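Local coordinates for uncharacterized protein (Methanosaeta thermophila PT, PDB 5HT7) that binds transition-metal ions such as iron(II) as a trimeric beta/gamma-crystallin domain, its wider cellular role being unestablished, at residues 3-7 and 8-12. Residues are numbered along the deposited sequence; the frame is centred on the assembly and turned at random.
Sequences VLFAD and ANQRG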
# COMPACT_ATOMS: atom_id res chain seq x y z
N VAL A 3 -4.88 -2.98 -6.46
CA VAL A 3 -5.28 -2.63 -5.10
C VAL A 3 -6.79 -2.72 -4.94
O VAL A 3 -7.52 -2.18 -5.75
CB VAL A 3 -4.83 -1.20 -4.71
CG1 VAL A 3 -4.95 -1.02 -3.20
CG2 VAL A 3 -3.40 -0.96 -5.15
N LEU A 4 -7.23 -3.42 -3.89
CA LEU A 4 -8.66 -3.52 -3.57
C LEU A 4 -8.97 -2.59 -2.43
O LEU A 4 -8.14 -2.40 -1.55
CB LEU A 4 -9.05 -4.94 -3.15
CG LEU A 4 -8.80 -6.06 -4.17
CD1 LEU A 4 -9.23 -7.39 -3.57
CD2 LEU A 4 -9.56 -5.75 -5.46
N PHE A 5 -10.18 -2.04 -2.43
CA PHE A 5 -10.60 -1.10 -1.41
C PHE A 5 -11.97 -1.50 -0.86
O PHE A 5 -12.86 -1.88 -1.62
CB PHE A 5 -10.68 0.33 -1.97
CG PHE A 5 -9.36 0.90 -2.40
CD1 PHE A 5 -8.60 1.65 -1.53
CD2 PHE A 5 -8.88 0.68 -3.68
CE1 PHE A 5 -7.37 2.16 -1.92
CE2 PHE A 5 -7.66 1.19 -4.08
CZ PHE A 5 -6.90 1.93 -3.19
N ALA A 6 -12.13 -1.41 0.45
CA ALA A 6 -13.40 -1.75 1.09
C ALA A 6 -14.55 -0.83 0.67
O ALA A 6 -15.69 -1.28 0.56
CB ALA A 6 -13.25 -1.72 2.59
N ASP A 7 -14.28 0.45 0.46
CA ASP A 7 -15.34 1.37 0.07
C ASP A 7 -15.20 1.80 -1.38
O ASP A 7 -14.14 1.66 -1.98
CB ASP A 7 -15.35 2.60 0.99
CG ASP A 7 -15.62 2.24 2.44
OD1 ASP A 7 -16.41 1.31 2.69
OD2 ASP A 7 -15.02 2.89 3.32
N ALA A 8 -16.28 2.35 -1.92
CA ALA A 8 -16.25 2.91 -3.26
C ALA A 8 -15.27 4.07 -3.33
O ALA A 8 -14.93 4.68 -2.31
CB ALA A 8 -17.65 3.35 -3.69
N ASN A 9 -14.79 4.37 -4.54
CA ASN A 9 -13.94 5.52 -4.80
C ASN A 9 -12.61 5.47 -4.05
O ASN A 9 -12.09 6.51 -3.61
CB ASN A 9 -14.69 6.83 -4.47
CG ASN A 9 -15.85 7.07 -5.41
OD1 ASN A 9 -15.66 7.21 -6.62
ND2 ASN A 9 -17.06 7.15 -4.86
N GLN A 10 -12.08 4.26 -3.91
CA GLN A 10 -10.71 4.05 -3.42
C GLN A 10 -10.54 4.57 -1.99
O GLN A 10 -9.57 5.24 -1.66
CB GLN A 10 -9.71 4.72 -4.36
CG GLN A 10 -9.71 4.17 -5.78
CD GLN A 10 -10.91 4.63 -6.60
OE1 GLN A 10 -11.63 3.81 -7.17
NE2 GLN A 10 -11.13 5.93 -6.64
N ARG A 11 -11.51 4.23 -1.14
CA ARG A 11 -11.45 4.61 0.26
C ARG A 11 -11.69 3.38 1.13
O ARG A 11 -12.06 2.31 0.62
CB ARG A 11 -12.48 5.72 0.54
CG ARG A 11 -12.18 7.00 -0.28
CD ARG A 11 -13.20 8.13 -0.10
NE ARG A 11 -12.68 9.40 -0.63
CZ ARG A 11 -13.24 10.11 -1.60
NH1 ARG A 11 -14.38 9.70 -2.15
NH2 ARG A 11 -12.68 11.25 -2.03
N GLY A 12 -11.46 3.51 2.43
CA GLY A 12 -11.59 2.37 3.33
C GLY A 12 -10.32 1.54 3.37
O GLY A 12 -9.33 1.87 2.70
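Phe5 lays one face of its ring against the backbone of Gln10, whose CA sits 3.7 Å from the ring centroid, 18° off the normal, in a CH-pi contact. With CG beside the backbone N (chi1 -65°), the ring lies flat against Gln10, with Phe5 CD1 3.5 Å from Gln10 C. The Gln10 side chain bends at chi2, running CG past the ring at 4.0 Å from Phe5 CE2, while its amide plane stands almost perpendicular to the ring. This is the hairpin that folds over at the start of a beta/gamma-crystallin Greek key, linking strand 3-5 to strand 14-16, which carries the iron ligands His14 and His16. Asp7 N closes it, donating to Arg11 O at 2.9 Å with an N-H...O angle of 149°; Ser36 OG, on strand 36-39, hydrogen-bonds both Asp7 O and Gln10 N. Cutting Phe5 back to an alanine is likely to lose the CH-pi contact and open a gap against Gln10. Looser is the meeting of the Asp7 and Arg11 side chains, CB to CB at 4.3 Å, though Asp7 OD2 lies 3.5 Å from Gly12 CA. The second subunit packs on this flank, its Asp21 forming a salt bridge with Arg11 NH2.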